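Local coordinates for protein pyridoxamine 5-phosphate-dependent dehydrase (PDB 3B8X) that removes the C3'-hydroxyl group of GDP-4-keto-6-deoxy-D-mannose by a combined transamination-deoxygenation on the way to the O-antigen sugar L-colitose, at residues I260-E263 and Q264-L268; Q320-E323 and N324-A328; D345-Y349 and F350-V354. The protein carries 1 engineered substitution. One frame throughout, in Å; residues are numbered along the deposited sequence.

Contact 1. Residues I260-E263 and Q264-L268; sequences IGIE and QLKKL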
loop_
_atom_site.group_PDB
_atom_site.type_symbol
_atom_site.label_atom_id
_atom_site.label_comp_id
_atom_site.label_asym_id
_atom_site.label_seq_id
_atom_site.Cartn_x
_atom_site.Cartn_y
_atom_site.Cartn_z
ATOM N N ILE B 260 12.537 12.448 -7.536
ATOM C CA ILE B 260 11.906 12.831 -8.767
ATOM C C ILE B 260 10.913 13.941 -8.410
ATOM O O ILE B 260 10.758 14.936 -9.163
ATOM C CB ILE B 260 11.111 11.652 -9.376
ATOM C CG1 ILE B 260 12.050 10.539 -9.862
ATOM C CG2 ILE B 260 10.201 12.135 -10.483
ATOM C CD1 ILE B 260 11.436 9.129 -9.995
ATOM N N GLY B 261 10.171 13.725 -7.320
ATOM C CA GLY B 261 9.102 14.675 -6.978
ATOM C C GLY B 261 9.596 16.107 -6.781
ATOM O O GLY B 261 8.891 17.068 -7.071
ATOM N N ILE B 262 10.782 16.242 -6.206
ATOM C CA ILE B 262 11.319 17.568 -5.913
ATOM C C ILE B 262 11.502 18.339 -7.213
ATOM O O ILE B 262 11.224 19.529 -7.282
ATOM C CB ILE B 262 12.701 17.398 -5.285
ATOM C CG1 ILE B 262 12.530 16.945 -3.828
ATOM C CG2 ILE B 262 13.546 18.649 -5.524
ATOM C CD1 ILE B 262 13.730 16.124 -3.251
ATOM N N GLU B 263 11.926 17.602 -8.242
ATOM C CA GLU B 263 12.223 18.192 -9.531
ATOM C C GLU B 263 10.892 18.595 -10.099
ATOM O O GLU B 263 10.771 19.682 -10.621
ATOM C CB GLU B 263 12.924 17.181 -10.448
ATOM C CG GLU B 263 14.354 16.845 -10.032
ATOM C CD GLU B 263 15.205 18.062 -9.652
ATOM O OE1 GLU B 263 14.975 19.192 -10.148
ATOM O OE2 GLU B 263 16.146 17.872 -8.858
ATOM N N GLN B 264 9.904 17.713 -9.968
ATOM C CA GLN B 264 8.545 17.931 -10.494
ATOM C C GLN B 264 7.880 19.176 -9.897
ATOM O O GLN B 264 7.261 19.949 -10.614
ATOM C CB GLN B 264 7.683 16.671 -10.272
ATOM C CG GLN B 264 8.072 15.463 -11.143
ATOM C CD GLN B 264 7.674 15.599 -12.606
ATOM O OE1 GLN B 264 6.548 15.277 -12.985
ATOM N NE2 GLN B 264 8.610 16.069 -13.443
ATOM N N LEU B 265 8.005 19.369 -8.587
ATOM C CA LEU B 265 7.419 20.516 -7.910
ATOM C C LEU B 265 7.957 21.817 -8.523
ATOM O O LEU B 265 7.247 22.810 -8.606
ATOM C CB LEU B 265 7.664 20.489 -6.392
ATOM C CG LEU B 265 6.923 19.382 -5.602
ATOM C CD1 LEU B 265 7.158 19.393 -4.118
ATOM C CD2 LEU B 265 5.422 19.467 -5.780
ATOM N N LYS B 266 9.208 21.824 -8.962
ATOM C CA LYS B 266 9.679 23.060 -9.539
ATOM C C LYS B 266 9.013 23.358 -10.861
ATOM O O LYS B 266 8.826 24.525 -11.222
ATOM C CB LYS B 266 11.176 23.038 -9.707
ATOM C CG LYS B 266 11.875 22.573 -8.460
ATOM C CD LYS B 266 13.319 22.318 -8.778
ATOM C CE LYS B 266 14.190 22.520 -7.571
ATOM N NZ LYS B 266 15.606 22.195 -7.844
ATOM N N LYS B 267 8.634 22.316 -11.592
ATOM C CA LYS B 267 8.043 22.554 -12.901
ATOM C C LYS B 267 6.540 22.799 -12.832
ATOM O O LYS B 267 5.941 23.320 -13.774
ATOM C CB LYS B 267 8.292 21.342 -13.809
ATOM C CG LYS B 267 9.709 21.272 -14.433
ATOM C CD LYS B 267 10.065 19.847 -14.821
ATOM C CE LYS B 267 11.454 19.694 -15.456
ATOM N NZ LYS B 267 12.132 18.659 -14.735
ATOM N N LEU B 268 5.927 22.370 -11.735
ATOM C CA LEU B 268 4.472 22.465 -11.607
ATOM C C LEU B 268 3.769 23.740 -12.093
ATOM O O LEU B 268 2.743 23.700 -12.782
ATOM C CB LEU B 268 4.048 22.095 -10.187
ATOM C CG LEU B 268 2.557 22.132 -9.911
ATOM C CD1 LEU B 268 1.934 20.955 -10.590
ATOM C CD2 LEU B 268 2.383 22.066 -8.415
HETATM O O HOH W 1 12.999 20.326 -12.114
HETATM O O HOH W 2 16.494 21.173 -10.226
#

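Contact 2. Residues Q320-E323 and N324-A328; sequences QLVE and NLNSA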
loop_
_atom_site.group_PDB
_atom_site.type_symbol
_atom_site.label_atom_id
_atom_site.label_comp_id
_atom_site.label_asym_id
_atom_site.label_seq_id
_atom_site.Cartn_x
_atom_site.Cartn_y
_atom_site.Cartn_z
ATOM N N GLN B 320 -20.341 5.667 -30.381
ATOM C CA GLN B 320 -19.889 6.199 -31.647
ATOM C C GLN B 320 -18.748 7.158 -31.493
ATOM O O GLN B 320 -17.778 7.076 -32.207
ATOM C CB GLN B 320 -21.025 6.892 -32.377
ATOM C CG GLN B 320 -21.898 5.885 -33.127
ATOM C CD GLN B 320 -21.202 4.533 -33.338
ATOM O OE1 GLN B 320 -20.176 4.457 -34.020
ATOM N NE2 GLN B 320 -21.767 3.464 -32.763
ATOM N N LEU B 321 -18.877 8.103 -30.584
ATOM C CA LEU B 321 -17.803 9.056 -30.403
ATOM C C LEU B 321 -16.530 8.364 -29.975
ATOM O O LEU B 321 -15.422 8.785 -30.312
ATOM C CB LEU B 321 -18.190 10.051 -29.341
ATOM C CG LEU B 321 -19.356 10.929 -29.804
ATOM C CD1 LEU B 321 -19.613 11.855 -28.663
ATOM C CD2 LEU B 321 -18.962 11.695 -31.052
ATOM N N VAL B 322 -16.694 7.316 -29.182
ATOM C CA VAL B 322 -15.553 6.553 -28.709
ATOM C C VAL B 322 -14.768 5.964 -29.887
ATOM O O VAL B 322 -13.558 6.189 -30.037
ATOM C CB VAL B 322 -16.011 5.471 -27.693
ATOM C CG1 VAL B 322 -14.873 4.496 -27.361
ATOM C CG2 VAL B 322 -16.503 6.158 -26.445
ATOM N N GLU B 323 -15.487 5.303 -30.775
ATOM C CA GLU B 323 -14.919 4.673 -31.976
ATOM C C GLU B 323 -14.269 5.738 -32.812
ATOM O O GLU B 323 -13.178 5.564 -33.370
ATOM C CB GLU B 323 -16.066 4.137 -32.826
ATOM C CG GLU B 323 -15.658 3.188 -33.934
ATOM C CD GLU B 323 -16.859 2.601 -34.651
ATOM O OE1 GLU B 323 -17.173 3.073 -35.765
ATOM O OE2 GLU B 323 -17.497 1.681 -34.089
ATOM N N ASN B 324 -14.996 6.840 -32.936
ATOM C CA ASN B 324 -14.522 7.955 -33.713
ATOM C C ASN B 324 -13.220 8.481 -33.186
ATOM O O ASN B 324 -12.330 8.810 -33.963
ATOM C CB ASN B 324 -15.550 9.065 -33.712
ATOM C CG ASN B 324 -16.586 8.878 -34.782
ATOM O OD1 ASN B 324 -17.397 9.769 -35.024
ATOM N ND2 ASN B 324 -16.609 7.687 -35.386
ATOM N N LEU B 325 -13.121 8.570 -31.869
ATOM C CA LEU B 325 -11.914 9.102 -31.260
ATOM C C LEU B 325 -10.759 8.127 -31.476
ATOM O O LEU B 325 -9.655 8.503 -31.841
ATOM C CB LEU B 325 -12.155 9.417 -29.755
ATOM C CG LEU B 325 -13.080 10.630 -29.511
ATOM C CD1 LEU B 325 -13.687 10.800 -28.085
ATOM C CD2 LEU B 325 -12.403 11.939 -30.000
ATOM N N ASN B 326 -11.023 6.853 -31.271
ATOM C CA ASN B 326 -9.952 5.905 -31.395
ATOM C C ASN B 326 -9.413 5.799 -32.791
ATOM O O ASN B 326 -8.194 5.742 -32.984
ATOM C CB ASN B 326 -10.399 4.577 -30.833
ATOM C CG ASN B 326 -10.472 4.605 -29.330
ATOM O OD1 ASN B 326 -11.209 3.825 -28.777
ATOM N ND2 ASN B 326 -9.733 5.511 -28.664
ATOM N N SER B 327 -10.335 5.856 -33.741
ATOM C CA SER B 327 -10.016 5.818 -35.146
ATOM C C SER B 327 -9.022 6.915 -35.401
ATOM O O SER B 327 -8.069 6.713 -36.161
ATOM C CB SER B 327 -11.270 6.091 -35.979
ATOM O OG SER B 327 -10.988 6.029 -37.370
ATOM N N ALA B 328 -9.281 8.084 -34.814
ATOM C CA ALA B 328 -8.424 9.258 -35.000
ATOM C C ALA B 328 -7.130 9.157 -34.234
ATOM O O ALA B 328 -6.264 10.005 -34.418
ATOM C CB ALA B 328 -9.138 10.590 -34.611
HETATM O O HOH W 3 -18.908 6.140 -35.552
#

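Contact 3. Residues D345-Y349 and F350-V354; sequences DVLKY and FDYTV. With NA (sodium ion), chain M.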
loop_
_atom_site.group_PDB
_atom_site.type_symbol
_atom_site.label_atom_id
_atom_site.label_comp_id
_atom_site.label_asym_id
_atom_site.label_seq_id
_atom_site.Cartn_x
_atom_site.Cartn_y
_atom_site.Cartn_z
ATOM N N ASP B 345 -21.563 -5.008 -7.419
ATOM C CA ASP B 345 -20.554 -5.991 -7.044
ATOM C C ASP B 345 -19.728 -5.586 -5.836
ATOM O O ASP B 345 -19.491 -6.391 -4.931
ATOM C CB ASP B 345 -19.643 -6.270 -8.230
ATOM C CG ASP B 345 -19.316 -5.010 -9.030
ATOM O OD1 ASP B 345 -19.684 -3.880 -8.621
ATOM O OD2 ASP B 345 -18.742 -5.195 -10.124
ATOM N N VAL B 346 -19.349 -4.310 -5.820
ATOM C CA VAL B 346 -18.553 -3.712 -4.759
ATOM C C VAL B 346 -19.449 -3.229 -3.617
ATOM O O VAL B 346 -19.117 -3.326 -2.418
ATOM C CB VAL B 346 -17.825 -2.473 -5.378
ATOM C CG1 VAL B 346 -17.279 -1.531 -4.350
ATOM C CG2 VAL B 346 -16.741 -2.913 -6.299
ATOM N N LEU B 347 -20.595 -2.694 -4.010
ATOM C CA LEU B 347 -21.512 -2.090 -3.071
ATOM C C LEU B 347 -22.091 -3.061 -2.075
ATOM O O LEU B 347 -22.445 -2.680 -0.953
ATOM C CB LEU B 347 -22.597 -1.277 -3.774
ATOM C CG LEU B 347 -21.941 0.003 -4.275
ATOM C CD1 LEU B 347 -22.854 0.812 -5.226
ATOM C CD2 LEU B 347 -21.578 0.791 -3.025
ATOM N N LYS B 348 -22.145 -4.322 -2.472
ATOM C CA LYS B 348 -22.642 -5.314 -1.544
ATOM C C LYS B 348 -21.846 -5.413 -0.264
ATOM O O LYS B 348 -22.356 -5.952 0.722
ATOM C CB LYS B 348 -22.843 -6.684 -2.185
ATOM C CG LYS B 348 -21.590 -7.428 -2.660
ATOM C CD LYS B 348 -21.964 -8.911 -2.789
ATOM C CE LYS B 348 -20.978 -9.737 -3.594
ATOM N NZ LYS B 348 -21.601 -11.030 -4.004
ATOM N N TYR B 349 -20.634 -4.857 -0.260
ATOM C CA TYR B 349 -19.777 -4.924 0.917
ATOM C C TYR B 349 -19.876 -3.651 1.751
ATOM O O TYR B 349 -19.263 -3.540 2.818
ATOM C CB TYR B 349 -18.322 -5.192 0.505
ATOM C CG TYR B 349 -18.152 -6.403 -0.380
ATOM C CD1 TYR B 349 -17.948 -6.279 -1.723
ATOM C CD2 TYR B 349 -18.171 -7.702 0.155
ATOM C CE1 TYR B 349 -17.761 -7.396 -2.530
ATOM C CE2 TYR B 349 -18.008 -8.838 -0.665
ATOM C CZ TYR B 349 -17.801 -8.668 -2.017
ATOM O OH TYR B 349 -17.655 -9.803 -2.804
ATOM N N PHE B 350 -20.640 -2.690 1.245
ATOM C CA PHE B 350 -20.801 -1.406 1.917
ATOM C C PHE B 350 -22.049 -1.315 2.780
ATOM O O PHE B 350 -23.050 -1.953 2.507
ATOM C CB PHE B 350 -20.950 -0.296 0.870
ATOM C CG PHE B 350 -19.658 0.189 0.298
ATOM C CD1 PHE B 350 -18.843 -0.670 -0.414
ATOM C CD2 PHE B 350 -19.268 1.521 0.454
ATOM C CE1 PHE B 350 -17.654 -0.204 -0.956
ATOM C CE2 PHE B 350 -18.035 1.996 -0.070
ATOM C CZ PHE B 350 -17.245 1.125 -0.780
ATOM N N ASP B 351 -21.999 -0.382 3.724
ATOM C CA ASP B 351 -23.128 0.012 4.536
ATOM C C ASP B 351 -23.357 1.428 3.981
ATOM O O ASP B 351 -22.655 2.355 4.339
ATOM C CB ASP B 351 -22.699 0.079 6.007
ATOM C CG ASP B 351 -23.684 0.850 6.865
ATOM O OD1 ASP B 351 -24.844 0.960 6.436
ATOM O OD2 ASP B 351 -23.316 1.355 7.949
ATOM N N TYR B 352 -24.282 1.593 3.052
ATOM C CA TYR B 352 -24.449 2.917 2.473
ATOM C C TYR B 352 -25.887 3.215 2.161
ATOM O O TYR B 352 -26.736 2.329 2.133
ATOM C CB TYR B 352 -23.727 2.989 1.132
ATOM C CG TYR B 352 -24.410 2.180 0.041
ATOM C CD1 TYR B 352 -25.091 2.796 -1.006
ATOM C CD2 TYR B 352 -24.322 0.794 0.038
ATOM C CE1 TYR B 352 -25.687 2.040 -2.023
ATOM C CE2 TYR B 352 -24.917 0.015 -0.963
ATOM C CZ TYR B 352 -25.606 0.649 -1.983
ATOM O OH TYR B 352 -26.202 -0.143 -2.938
ATOM N N THR B 353 -26.119 4.470 1.812
ATOM C CA THR B 353 -27.439 4.921 1.414
ATOM C C THR B 353 -27.243 5.924 0.284
ATOM O O THR B 353 -26.148 6.429 0.061
ATOM C CB THR B 353 -28.146 5.678 2.584
ATOM O OG1 THR B 353 -29.505 5.962 2.236
ATOM C CG2 THR B 353 -27.447 6.980 2.863
ATOM N N VAL B 354 -28.324 6.224 -0.415
ATOM C CA VAL B 354 -28.273 7.249 -1.430
ATOM C C VAL B 354 -29.187 8.402 -1.088
ATOM O O VAL B 354 -30.377 8.218 -0.853
ATOM C CB VAL B 354 -28.721 6.761 -2.776
ATOM C CG1 VAL B 354 -28.796 7.964 -3.674
ATOM C CG2 VAL B 354 -27.737 5.782 -3.331
HETATM NA NA NA M . -18.715 -2.918 -10.716
HETATM O O HOH W 4 -24.879 -3.086 0.916
HETATM O O HOH W 5 -21.095 -2.989 -11.339
HETATM O O HOH W 6 -18.949 -2.847 -13.049
#

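Contact 1. Residues I260-E263 and Q264-L268
E263 and K266 leave the helix on the same side, one turn apart. Their salt bridge is long, E263 OE1 to K266 NZ 3.8 Å, and a water bridges the gap, accepting from K266 NZ at 2.7 Å and donating to E263 OE1. A second water donates to both O and OE1 of E263 and accepts from K267 NZ (3.2 Å), tying the carboxylate to the next lysine as well. Folding of E263 at chi2 (-45°) turns its carboxylate back toward these ammonium groups, whereas K266 runs extended beyond CG. K266 CG passes 3.3 Å from I262 O, alongside the helix. On another flank, I260 CG2 meets Q264 CG at 4.0 Å. Below these side chains the backbone is alpha-helical: Q264 N donates to I260 O at 159° and L265 N to G261 O at 2.9 Å, while K266 N makes only weak bonds, to I262 O and E263 O. K267 NZ also forms salt bridges with E17 and D14, and the Q264 amide bonds E17, T12 and A193 N. In the fold, helix 255-286 sets I260 and E263 against helix 15-27, and I262 and L265 against helix 34-47.

Contact 2. Residues Q320-E323 and N324-A328
V322 and N326 meet in a local, one-turn contact within helix 318-328, an amphipathic helix beside the antiparallel sheet that contains strands 305-310 and 368-372. The two side chains run abreast, V322 CG1 coming to 4.0 Å from N326 OD1. With CG1 anti to the backbone N (chi1 170°), the valine presents this methyl to the amide, while N326 ND2 turns to a weak hydrogen bond with I330 O, further along the chain. The same turn is closed by a backbone bond, N326 N to V322 O at 2.9 Å, nearly straight at 162°. The same i to i+4 pattern joins N324 N to Q320 O, L325 N to L321 O (2.8 Å) and S327 N to E323 O. On the exposed flank, Q320 and N324 are linked through water: it donates to Q320 OE1 at 2.6 Å and accepts a weak bond from N324 ND2. The bend of Q320 at chi2 (-18°) folds its amide back toward that water. L325 CG sits 3.1 Å from L321 O, pressed against its own helix, and S327 CB comes 3.3 Å from E323 O. The leucines form the inward side: L321 touches Y291, V316 and L389, and L325 packs on L369 and V371 of strand 368-372 and on L385 and V388 of helix 379-388. V322 also reaches F238 of the second subunit. Leucines inward and polar side chains outward make this an amphipathic surface helix, seated by L325 on strand 368-372 and helix 379-388, in the C-terminal part of a chain of the DegT/DnrJ/EryC1 aminotransferase family.

Contact 3. Residues D345-Y349 and F350-V354
L347 holds CG anti to its carbonyl carbon (chi1 -74°), and Y352 has CG between its backbone N and carbonyl carbon (chi1 71°), which, with the extended chi2 of L347, help bring the leucine methyl over the tyrosine ring. L347 CD2 stands 4.0 Å from the Y352 ring centroid, almost on the ring normal (11° off), the leucine side chain standing nearly perpendicular to that of the tyrosine. The same methyl lies over a face of F350, 4.2 Å from its centroid but displaced toward the rim, so one CH-pi donor serves two rings. V346 runs alongside F350, with V346 CG1 at 3.7 Å from F350 CE1, and V346 O comes to the ring edge, 3.3 Å from F350 CD1. Residues L347 to F350 form a type I beta turn, in which F350 N donates to L347 O at 2.8 Å from well above the carbonyl plane. This turn carries the chain from the short helix 344-347 into strand 351-354, an outermost strand, within this chain, of the large mixed sheet, which runs parallel to strand 103-107 and bonds through its backbone to V104 and F106. F350 and Y352 both lean on V104, F350 also touches Y94 and Q98 of helix 91-99, and D351 forms a salt bridge with R103. A water lies at L347 O and F350 O. Near the start of helix 344-347, D345 grips a sodium ion with both carboxylate oxygens, OD2 at 2.4 Å; two waters also bind the ion, and N343 OD1 of the same chain and F244 O of the second subunit complete the site. D345 OD1 also accepts from V346 N. Y349 makes an edge-to-face contact with F71 of the second subunit, and D345 and V346 touch V245 there.

How the contacts relate
All three contacts are local and follow one another along the chain without touching. The centres of contact 1 and contact 2 lie about 34 Å apart, as do those of contacts 2 and 3, while the centres of contacts 1 and 3 are about 38 Å apart, on opposite sides of the chain's centre. None forms the pocket of the PLP-linked GDP-perosamine: the side chains of I260 in contact 1 and N326 in contact 2 each come to about 10 Å from a bound ligand, and F350 of contact 3 to about 13 Å. Contacts 2 and 3 both reach the second subunit; contact 1 does not, and contact 3 alone shares a sodium ion with it.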